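Local atomic coordinates of flagellar basal body protein (Helicobacter pylori, PDB entry 5NPY), a protein that probably forms part of the flagellar hook, the structure that in bacteria joins the basal-body rod to the filament. Residues F114-T123 and G520-E528; M89-V98 and I505-L516. All blocks are in the same frame, centred on the assembly; numbering follows the deposited sequence.

Overall arrangement
Both contacts lie at one end of the elongated chain, in what is probably the D1 domain of the hook protein, and their centres are about 11 Å apart. Each joins a segment from the start of the modelled chain to one about 400 residues later. The order along the chain is 89-98, 114-123, 505-516, 520-528, so the two connections cross. Strands 97-100 and 121-123 are antiparallel neighbours and link them, with Thr123 N and Phe97 O 3.1 Å apart. The rings of Tyr524 and Trp96 also meet. Segments from both ends of the modelled chain thus contribute here. The chain between them supplies the other parts of the molecule and also returns strands such as 143-148 to this end.

Interaction 1: F114-T123 and G520-E528; sequences FSKKQDNFLT and GGNLYEMQE
Met526 meets the Phe114 ring from the opposite direction in a Met-aromatic contact, at one end of a short antiparallel β pairing, probably in the D1 domain. The Met526 SD lies 4.6 Å from the centroid of the Phe114 ring and approaches it obliquely. The Met526 chain bends at its last torsion (chi3 -73°), which turns CE toward Phe114 CE1 and CZ. Leu122 CD1 extends this apolar patch toward Met526 CG.

Further along, Leu523 CD2 is modelled over one face of the Phe121 ring, but too close to CG for the detail to be trusted. Tyr142 meets the same ring edge-to-face. Glu525 lies alongside Phe121, pointing the same way. Its carboxylate reaches the ring edge, with the two planes 35° apart.

The backbones join in the single bridge Leu122-Tyr524, a hydrogen-bonded pair. Leu122 N bonds to Tyr524 O (3.1 Å). Tyr524 N returns a bond to Leu122 O (2.8 Å). That same oxygen also receives a CA-H...O contact from Leu523 CA, at 3.3 Å. At the polar edge, Thr123 OG1 stands anti to its own backbone N. From there it donates to Asn522 O at 3.0 Å and accepts a hydrogen bond from Ala125 N. The Thr123 donor is tilted 29° from the Asn522 carbonyl plane.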
loop_
_atom_site.group_PDB
_atom_site.type_symbol
_atom_site.label_atom_id
_atom_site.label_comp_id
_atom_site.label_asym_id
_atom_site.label_seq_id
_atom_site.Cartn_x
_atom_site.Cartn_y
_atom_site.Cartn_z
ATOM N N PHE A 114 -35.298 -27.613 8.965
ATOM C CA PHE A 114 -35.211 -26.236 8.528
ATOM C C PHE A 114 -36.287 -25.438 9.211
ATOM O O PHE A 114 -37.272 -25.994 9.626
ATOM C CB PHE A 114 -35.487 -26.153 7.037
ATOM C CG PHE A 114 -36.822 -26.682 6.650
ATOM C CD1 PHE A 114 -37.772 -25.856 6.124
ATOM C CD2 PHE A 114 -37.127 -28.008 6.820
ATOM C CE1 PHE A 114 -38.999 -26.342 5.773
ATOM C CE2 PHE A 114 -38.348 -28.501 6.466
ATOM C CZ PHE A 114 -39.287 -27.663 5.943
ATOM N N SER A 115 -36.122 -24.126 9.270
ATOM C CA SER A 115 -37.084 -23.253 9.898
ATOM C C SER A 115 -37.654 -22.251 8.930
ATOM O O SER A 115 -37.060 -21.982 7.922
ATOM C CB SER A 115 -36.433 -22.531 11.032
ATOM O OG SER A 115 -36.393 -23.373 12.135
ATOM N N LYS A 116 -38.795 -21.661 9.268
ATOM C CA LYS A 116 -39.445 -20.733 8.363
ATOM C C LYS A 116 -40.354 -19.698 8.994
ATOM O O LYS A 116 -40.739 -19.847 10.125
ATOM C CB LYS A 116 -40.321 -21.565 7.469
ATOM C CG LYS A 116 -40.333 -21.167 6.032
ATOM C CD LYS A 116 -40.655 -22.383 5.190
ATOM C CE LYS A 116 -42.110 -22.429 4.759
ATOM N NZ LYS A 116 -43.081 -21.917 5.763
ATOM N N LYS A 117 -40.700 -18.651 8.249
ATOM C CA LYS A 117 -41.655 -17.658 8.713
ATOM C C LYS A 117 -43.101 -17.808 8.250
ATOM O O LYS A 117 -44.007 -18.009 9.055
ATOM C CB LYS A 117 -41.336 -16.276 8.173
ATOM C CG LYS A 117 -40.438 -16.277 6.966
ATOM C CD LYS A 117 -41.064 -15.655 5.736
ATOM C CE LYS A 117 -40.813 -16.464 4.488
ATOM N NZ LYS A 117 -39.961 -17.642 4.708
ATOM N N GLN A 118 -43.311 -17.681 6.941
ATOM C CA GLN A 118 -44.593 -17.874 6.314
ATOM C C GLN A 118 -44.205 -18.830 5.220
ATOM O O GLN A 118 -43.145 -19.415 5.205
ATOM C CB GLN A 118 -45.319 -16.632 5.752
ATOM C CG GLN A 118 -46.866 -16.656 5.797
ATOM C CD GLN A 118 -47.498 -16.627 7.224
ATOM O OE1 GLN A 118 -47.965 -15.577 7.715
ATOM N NE2 GLN A 118 -47.541 -17.798 7.874
ATOM N N ASP A 119 -45.092 -18.992 4.284
ATOM C CA ASP A 119 -44.875 -19.932 3.234
ATOM C C ASP A 119 -43.744 -19.628 2.299
ATOM O O ASP A 119 -43.325 -18.509 2.143
ATOM C CB ASP A 119 -46.183 -20.103 2.498
ATOM C CG ASP A 119 -47.323 -20.230 3.444
ATOM O OD1 ASP A 119 -48.475 -20.053 3.036
ATOM O OD2 ASP A 119 -47.046 -20.510 4.614
ATOM N N ASN A 120 -43.244 -20.691 1.710
ATOM C CA ASN A 120 -42.194 -20.637 0.751
ATOM C C ASN A 120 -42.562 -21.534 -0.362
ATOM O O ASN A 120 -43.189 -22.533 -0.176
ATOM C CB ASN A 120 -40.915 -21.132 1.352
ATOM C CG ASN A 120 -40.172 -20.048 2.007
ATOM O OD1 ASN A 120 -39.597 -20.231 3.042
ATOM N ND2 ASN A 120 -40.226 -18.883 1.421
ATOM N N PHE A 121 -42.191 -21.152 -1.550
ATOM C CA PHE A 121 -42.507 -21.951 -2.678
ATOM C C PHE A 121 -41.263 -22.244 -3.458
ATOM O O PHE A 121 -40.254 -21.647 -3.272
ATOM C CB PHE A 121 -43.494 -21.207 -3.556
ATOM C CG PHE A 121 -44.743 -20.831 -2.850
ATOM C CD1 PHE A 121 -45.516 -21.790 -2.270
ATOM C CD2 PHE A 121 -45.112 -19.534 -2.735
ATOM C CE1 PHE A 121 -46.647 -21.467 -1.598
ATOM C CE2 PHE A 121 -46.248 -19.191 -2.069
ATOM C CZ PHE A 121 -47.015 -20.159 -1.489
ATOM N N LEU A 122 -41.355 -23.211 -4.324
ATOM C CA LEU A 122 -40.254 -23.573 -5.201
ATOM C C LEU A 122 -40.700 -23.413 -6.647
ATOM O O LEU A 122 -41.856 -23.673 -6.973
ATOM C CB LEU A 122 -39.803 -25.005 -4.932
ATOM C CG LEU A 122 -39.447 -25.169 -3.459
ATOM C CD1 LEU A 122 -40.141 -26.392 -2.897
ATOM C CD2 LEU A 122 -37.935 -25.241 -3.278
ATOM N N THR A 123 -39.784 -22.984 -7.510
ATOM C CA THR A 123 -40.108 -22.781 -8.913
ATOM C C THR A 123 -38.847 -22.978 -9.733
ATOM O O THR A 123 -37.734 -22.810 -9.230
ATOM C CB THR A 123 -40.697 -21.376 -9.185
ATOM O OG1 THR A 123 -40.926 -21.209 -10.583
ATOM C CG2 THR A 123 -39.756 -20.290 -8.737
ATOM N N GLY A 520 -50.282 -25.543 -9.477
ATOM C CA GLY A 520 -50.148 -24.959 -10.792
ATOM C C GLY A 520 -48.779 -25.224 -11.397
ATOM O O GLY A 520 -47.880 -25.797 -10.779
ATOM N N GLY A 521 -48.622 -24.786 -12.647
ATOM C CA GLY A 521 -47.344 -24.930 -13.325
ATOM C C GLY A 521 -46.241 -24.053 -12.769
ATOM O O GLY A 521 -45.058 -24.317 -13.028
ATOM N N ASN A 522 -46.595 -23.012 -12.014
ATOM C CA ASN A 522 -45.567 -22.090 -11.560
ATOM C C ASN A 522 -44.774 -22.699 -10.410
ATOM O O ASN A 522 -43.541 -22.763 -10.450
ATOM C CB ASN A 522 -46.188 -20.730 -11.184
ATOM C CG ASN A 522 -47.003 -20.739 -9.886
ATOM O OD1 ASN A 522 -47.344 -21.749 -9.305
ATOM N ND2 ASN A 522 -47.318 -19.552 -9.443
ATOM N N LEU A 523 -45.470 -23.219 -9.406
ATOM C CA LEU A 523 -44.904 -23.434 -8.088
ATOM C C LEU A 523 -45.095 -24.870 -7.631
ATOM O O LEU A 523 -46.045 -25.551 -8.027
ATOM C CB LEU A 523 -45.583 -22.511 -7.091
ATOM C CG LEU A 523 -45.080 -21.260 -6.406
ATOM C CD1 LEU A 523 -44.813 -20.213 -7.405
ATOM C CD2 LEU A 523 -46.233 -20.837 -5.533
ATOM N N TYR A 524 -44.182 -25.308 -6.778
ATOM C CA TYR A 524 -44.302 -26.532 -6.002
ATOM C C TYR A 524 -44.151 -26.159 -4.528
ATOM O O TYR A 524 -43.898 -25.002 -4.194
ATOM C CB TYR A 524 -43.278 -27.581 -6.467
ATOM C CG TYR A 524 -43.481 -28.010 -7.911
ATOM C CD1 TYR A 524 -43.167 -27.158 -8.970
ATOM C CD2 TYR A 524 -43.997 -29.264 -8.216
ATOM C CE1 TYR A 524 -43.367 -27.548 -10.287
ATOM C CE2 TYR A 524 -44.188 -29.660 -9.521
ATOM C CZ TYR A 524 -43.879 -28.801 -10.552
ATOM O OH TYR A 524 -44.083 -29.203 -11.851
ATOM N N GLU A 525 -44.328 -27.137 -3.644
ATOM C CA GLU A 525 -44.365 -26.880 -2.211
ATOM C C GLU A 525 -44.066 -28.184 -1.495
ATOM O O GLU A 525 -44.326 -29.264 -2.026
ATOM C CB GLU A 525 -45.730 -26.337 -1.782
ATOM C CG GLU A 525 -45.682 -25.220 -0.791
ATOM C CD GLU A 525 -47.057 -24.904 -0.246
ATOM O OE1 GLU A 525 -47.230 -23.830 0.365
ATOM O OE2 GLU A 525 -47.980 -25.730 -0.431
ATOM N N MET A 526 -43.507 -28.080 -0.297
ATOM C CA MET A 526 -43.301 -29.267 0.518
ATOM C C MET A 526 -44.607 -29.656 1.227
ATOM O O MET A 526 -45.527 -28.845 1.376
ATOM C CB MET A 526 -42.171 -29.022 1.522
ATOM C CG MET A 526 -40.865 -28.540 0.870
ATOM S SD MET A 526 -39.534 -28.051 2.014
ATOM C CE MET A 526 -40.151 -26.474 2.640
ATOM N N GLN A 527 -44.679 -30.922 1.652
ATOM C CA GLN A 527 -45.879 -31.493 2.264
ATOM C C GLN A 527 -45.474 -32.705 3.104
ATOM O O GLN A 527 -44.319 -33.135 3.079
ATOM C CB GLN A 527 -46.903 -31.877 1.193
ATOM C CG GLN A 527 -46.304 -32.744 0.090
ATOM C CD GLN A 527 -47.301 -33.119 -0.978
ATOM O OE1 GLN A 527 -48.484 -32.793 -0.885
ATOM N NE2 GLN A 527 -46.825 -33.806 -2.009
ATOM N N GLU A 528 -46.447 -33.269 3.841
ATOM C CA GLU A 528 -46.208 -34.354 4.798
ATOM C C GLU A 528 -46.840 -35.673 4.332
ATOM O O GLU A 528 -47.201 -35.823 3.156
ATOM C CB GLU A 528 -46.726 -33.938 6.178
ATOM C CG GLU A 528 -46.139 -32.646 6.705
ATOM C CD GLU A 528 -47.058 -31.462 6.487
ATOM O OE1 GLU A 528 -46.823 -30.407 7.116
ATOM O OE2 GLU A 528 -48.016 -31.590 5.693
#

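Interaction 2: M89-V98 and I505-L516; sequences MAYQGKGWFV and IGILAFTNDQGL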
loop_
_atom_site.group_PDB
_atom_site.type_symbol
_atom_site.label_atom_id
_atom_site.label_comp_id
_atom_site.label_asym_id
_atom_site.label_seq_id
_atom_site.Cartn_x
_atom_site.Cartn_y
_atom_site.Cartn_z
ATOM N N MET A 89 -33.254 -15.385 -15.721
ATOM C CA MET A 89 -32.211 -16.389 -15.573
ATOM C C MET A 89 -32.825 -17.774 -15.693
ATOM O O MET A 89 -34.045 -17.944 -15.614
ATOM C CB MET A 89 -31.473 -16.246 -14.232
ATOM C CG MET A 89 -32.386 -16.321 -13.001
ATOM S SD MET A 89 -31.491 -16.001 -11.463
ATOM C CE MET A 89 -31.374 -14.211 -11.515
ATOM N N ALA A 90 -31.957 -18.765 -15.892
ATOM C CA ALA A 90 -32.374 -20.151 -16.051
ATOM C C ALA A 90 -31.420 -21.061 -15.292
ATOM O O ALA A 90 -30.205 -20.847 -15.301
ATOM C CB ALA A 90 -32.429 -20.564 -17.529
ATOM N N TYR A 91 -31.982 -22.075 -14.639
ATOM C CA TYR A 91 -31.227 -23.035 -13.846
ATOM C C TYR A 91 -31.134 -24.350 -14.607
ATOM O O TYR A 91 -32.157 -24.902 -15.026
ATOM C CB TYR A 91 -31.892 -23.249 -12.481
ATOM C CG TYR A 91 -31.144 -24.195 -11.557
ATOM C CD1 TYR A 91 -31.735 -25.366 -11.100
ATOM C CD2 TYR A 91 -29.843 -23.916 -11.141
ATOM C CE1 TYR A 91 -31.052 -26.236 -10.246
ATOM C CE2 TYR A 91 -29.155 -24.780 -10.291
ATOM C CZ TYR A 91 -29.770 -25.937 -9.848
ATOM O OH TYR A 91 -29.099 -26.791 -9.009
ATOM N N GLN A 92 -29.912 -24.839 -14.799
ATOM C CA GLN A 92 -29.672 -26.181 -15.319
ATOM C C GLN A 92 -29.314 -27.114 -14.173
ATOM O O GLN A 92 -28.643 -26.710 -13.225
ATOM C CB GLN A 92 -28.538 -26.193 -16.338
ATOM C CG GLN A 92 -28.875 -25.669 -17.706
ATOM C CD GLN A 92 -27.750 -25.944 -18.684
ATOM O OE1 GLN A 92 -27.719 -25.401 -19.786
ATOM N NE2 GLN A 92 -26.811 -26.799 -18.280
ATOM N N GLY A 93 -29.749 -28.356 -14.265
ATOM C CA GLY A 93 -29.487 -29.324 -13.213
ATOM C C GLY A 93 -30.691 -29.549 -12.319
ATOM O O GLY A 93 -31.812 -29.117 -12.606
ATOM N N LYS A 94 -30.438 -30.251 -11.211
ATOM C CA LYS A 94 -31.477 -30.582 -10.246
ATOM C C LYS A 94 -31.569 -29.491 -9.187
ATOM O O LYS A 94 -30.549 -29.057 -8.644
ATOM C CB LYS A 94 -31.197 -31.933 -9.586
ATOM C CG LYS A 94 -32.380 -32.906 -9.635
ATOM C CD LYS A 94 -32.758 -33.236 -11.082
ATOM C CE LYS A 94 -33.863 -34.277 -11.169
ATOM N NZ LYS A 94 -34.403 -34.355 -12.559
ATOM N N GLY A 95 -32.795 -29.059 -8.889
ATOM C CA GLY A 95 -32.995 -27.998 -7.918
ATOM C C GLY A 95 -34.020 -26.951 -8.312
ATOM O O GLY A 95 -34.586 -26.989 -9.412
ATOM N N TRP A 96 -34.250 -25.995 -7.412
ATOM C CA TRP A 96 -35.362 -25.065 -7.525
ATOM C C TRP A 96 -34.940 -23.677 -7.091
ATOM O O TRP A 96 -34.169 -23.525 -6.140
ATOM C CB TRP A 96 -36.541 -25.499 -6.655
ATOM C CG TRP A 96 -36.966 -26.900 -6.915
ATOM C CD1 TRP A 96 -36.457 -28.039 -6.358
ATOM C CD2 TRP A 96 -37.985 -27.315 -7.814
ATOM N NE1 TRP A 96 -37.102 -29.139 -6.859
ATOM C CE2 TRP A 96 -38.047 -28.719 -7.756
ATOM C CE3 TRP A 96 -38.856 -26.633 -8.666
ATOM C CZ2 TRP A 96 -38.946 -29.451 -8.511
ATOM C CZ3 TRP A 96 -39.749 -27.363 -9.416
ATOM C CH2 TRP A 96 -39.786 -28.757 -9.334
ATOM N N PHE A 97 -35.459 -22.673 -7.791
ATOM C CA PHE A 97 -35.514 -21.334 -7.231
ATOM C C PHE A 97 -36.427 -21.350 -6.012
ATOM O O PHE A 97 -37.306 -22.206 -5.885
ATOM C CB PHE A 97 -36.023 -20.329 -8.273
ATOM C CG PHE A 97 -35.064 -20.102 -9.418
ATOM C CD1 PHE A 97 -33.734 -19.798 -9.178
ATOM C CD2 PHE A 97 -35.489 -20.215 -10.734
ATOM C CE1 PHE A 97 -32.849 -19.595 -10.220
ATOM C CE2 PHE A 97 -34.605 -20.014 -11.787
ATOM C CZ PHE A 97 -33.284 -19.708 -11.530
ATOM N N VAL A 98 -36.203 -20.407 -5.101
ATOM C CA VAL A 98 -36.989 -20.295 -3.876
ATOM C C VAL A 98 -37.659 -18.939 -3.849
ATOM O O VAL A 98 -37.004 -17.919 -4.094
ATOM C CB VAL A 98 -36.131 -20.451 -2.617
ATOM C CG1 VAL A 98 -37.028 -20.831 -1.470
ATOM C CG2 VAL A 98 -35.005 -21.437 -2.857
ATOM N N ILE A 505 -28.590 -15.944 -5.661
ATOM C CA ILE A 505 -29.918 -16.522 -5.839
ATOM C C ILE A 505 -30.024 -17.803 -5.026
ATOM O O ILE A 505 -29.169 -18.694 -5.122
ATOM C CB ILE A 505 -30.193 -16.794 -7.326
ATOM C CG1 ILE A 505 -30.016 -15.519 -8.155
ATOM C CG2 ILE A 505 -31.605 -17.356 -7.516
ATOM C CD1 ILE A 505 -31.070 -14.465 -7.895
ATOM N N GLY A 506 -31.081 -17.899 -4.222
ATOM C CA GLY A 506 -31.358 -19.144 -3.529
ATOM C C GLY A 506 -31.583 -20.291 -4.502
ATOM O O GLY A 506 -32.208 -20.132 -5.557
ATOM N N ILE A 507 -31.035 -21.454 -4.147
ATOM C CA ILE A 507 -31.235 -22.704 -4.869
ATOM C C ILE A 507 -31.380 -23.802 -3.826
ATOM O O ILE A 507 -30.580 -23.880 -2.890
ATOM C CB ILE A 507 -30.072 -23.027 -5.832
ATOM C CG1 ILE A 507 -30.023 -22.040 -6.994
ATOM C CG2 ILE A 507 -30.211 -24.437 -6.393
ATOM C CD1 ILE A 507 -31.065 -22.305 -8.071
ATOM N N LEU A 508 -32.402 -24.634 -3.969
ATOM C CA LEU A 508 -32.626 -25.749 -3.059
ATOM C C LEU A 508 -32.952 -26.994 -3.870
ATOM O O LEU A 508 -33.641 -26.918 -4.893
ATOM C CB LEU A 508 -33.759 -25.463 -2.061
ATOM C CG LEU A 508 -33.529 -24.290 -1.103
ATOM C CD1 LEU A 508 -34.829 -23.893 -0.451
ATOM C CD2 LEU A 508 -32.490 -24.643 -0.044
ATOM N N ALA A 509 -32.443 -28.134 -3.413
ATOM C CA ALA A 509 -32.671 -29.418 -4.055
ATOM C C ALA A 509 -33.310 -30.381 -3.065
ATOM O O ALA A 509 -33.396 -30.116 -1.863
ATOM C CB ALA A 509 -31.366 -30.006 -4.608
ATOM N N PHE A 510 -33.761 -31.514 -3.595
ATOM C CA PHE A 510 -34.394 -32.549 -2.800
ATOM C C PHE A 510 -33.994 -33.899 -3.360
ATOM O O PHE A 510 -33.721 -34.031 -4.554
ATOM C CB PHE A 510 -35.917 -32.434 -2.811
ATOM C CG PHE A 510 -36.429 -31.094 -2.381
ATOM C CD1 PHE A 510 -36.529 -30.050 -3.289
ATOM C CD2 PHE A 510 -36.827 -30.881 -1.067
ATOM C CE1 PHE A 510 -37.009 -28.815 -2.888
ATOM C CE2 PHE A 510 -37.310 -29.651 -0.662
ATOM C CZ PHE A 510 -37.396 -28.616 -1.571
ATOM N N THR A 511 -33.964 -34.903 -2.487
ATOM C CA THR A 511 -33.701 -36.257 -2.950
ATOM C C THR A 511 -34.916 -36.893 -3.613
ATOM O O THR A 511 -34.778 -37.956 -4.231
ATOM C CB THR A 511 -33.229 -37.140 -1.791
ATOM O OG1 THR A 511 -34.240 -37.177 -0.768
ATOM C CG2 THR A 511 -31.908 -36.616 -1.212
ATOM N N ASN A 512 -36.095 -36.273 -3.512
ATOM C CA ASN A 512 -37.281 -36.790 -4.195
ATOM C C ASN A 512 -38.189 -35.614 -4.579
ATOM O O ASN A 512 -39.088 -35.239 -3.825
ATOM C CB ASN A 512 -38.022 -37.794 -3.329
ATOM C CG ASN A 512 -39.191 -38.404 -4.057
ATOM O OD1 ASN A 512 -39.102 -38.645 -5.258
ATOM N ND2 ASN A 512 -40.304 -38.625 -3.355
ATOM N N ASP A 513 -37.970 -35.070 -5.782
ATOM C CA ASP A 513 -38.812 -33.975 -6.266
ATOM C C ASP A 513 -40.260 -34.409 -6.459
ATOM O O ASP A 513 -41.171 -33.573 -6.386
ATOM C CB ASP A 513 -38.268 -33.415 -7.583
ATOM C CG ASP A 513 -37.033 -32.566 -7.395
ATOM O OD1 ASP A 513 -36.156 -32.615 -8.280
ATOM O OD2 ASP A 513 -36.939 -31.851 -6.366
ATOM N N GLN A 514 -40.489 -35.702 -6.722
ATOM C CA GLN A 514 -41.852 -36.220 -6.833
ATOM C C GLN A 514 -42.646 -36.018 -5.541
ATOM O O GLN A 514 -43.881 -35.948 -5.580
ATOM C CB GLN A 514 -41.828 -37.709 -7.202
ATOM C CG GLN A 514 -40.864 -38.092 -8.315
ATOM C CD GLN A 514 -40.799 -39.608 -8.553
ATOM O OE1 GLN A 514 -41.824 -40.303 -8.529
ATOM N NE2 GLN A 514 -39.585 -40.122 -8.778
ATOM N N GLY A 515 -41.963 -35.925 -4.395
ATOM C CA GLY A 515 -42.621 -35.717 -3.114
ATOM C C GLY A 515 -43.149 -34.313 -2.887
ATOM O O GLY A 515 -43.827 -34.079 -1.879
ATOM N N LEU A 516 -42.860 -33.379 -3.787
ATOM C CA LEU A 516 -43.425 -32.039 -3.687
ATOM C C LEU A 516 -44.847 -31.983 -4.257
ATOM O O LEU A 516 -45.219 -32.762 -5.144
ATOM C CB LEU A 516 -42.543 -31.027 -4.423
ATOM C CG LEU A 516 -41.101 -30.793 -3.973
ATOM C CD1 LEU A 516 -40.440 -29.842 -4.964
ATOM C CD2 LEU A 516 -41.017 -30.245 -2.540
HETATM O O HOH W 1 -35.577 -30.419 -9.861
HETATM O O HOH W 2 -34.420 -18.408 -5.626
#
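Trp96 slides past Asp513 and Leu516 and buries more surface against 505-516 than any other residue of 89-98. The two segments form an antiparallel β pairing, probably in the D1 domain, with one hydrogen-bonded bridge, Trp96-Leu508. Leu508 N donates to Trp96 O at 3.0 Å. The return bond from Trp96 N to Leu508 O is weak.

Packing is tight on the apolar side. Ile507 CD1 sits over one face of the Tyr91 ring, 3.9 Å from its centroid, and also touches Phe97 CD1. Ile505 CG2 also meets Phe97 CD1 and CE1, obliquely, while Ile505 CD1 faces Met89 CE tip to tip. Val98 CG2 is pressed against Leu508 CD1 at 3.4 Å. Tyr91 OH donates to Lys94 O (2.7 Å), which ties the ring of Tyr91 to the backbone just before Gly95.

The indole leads to the more open side. Trp96 CG is anti to the carbonyl carbon (chi1 -53°), and NE1 points at the Asp513 carboxylate. The bond from Trp96 NE1 to Asp513 OD2 is 2.8 Å long and nearly straight (167°). It lies in the indole plane but meets the carboxylate from above. Leu516 CD1 covers one indole face. Water 1 lies against the opposite face and joins Gly95 N to Asp513 OD1. Beyond it, exposed Lys94 crosses Asp513 loosely, Lys94 NZ staying 4.9 Å from Asp513 OD1.

Strand 121-123 packs on the indole through Leu122, strand 107-109 covers Val98 and Leu508, and strand 555-559 lies against Met89, Ile505 and Ile507 through Ile557.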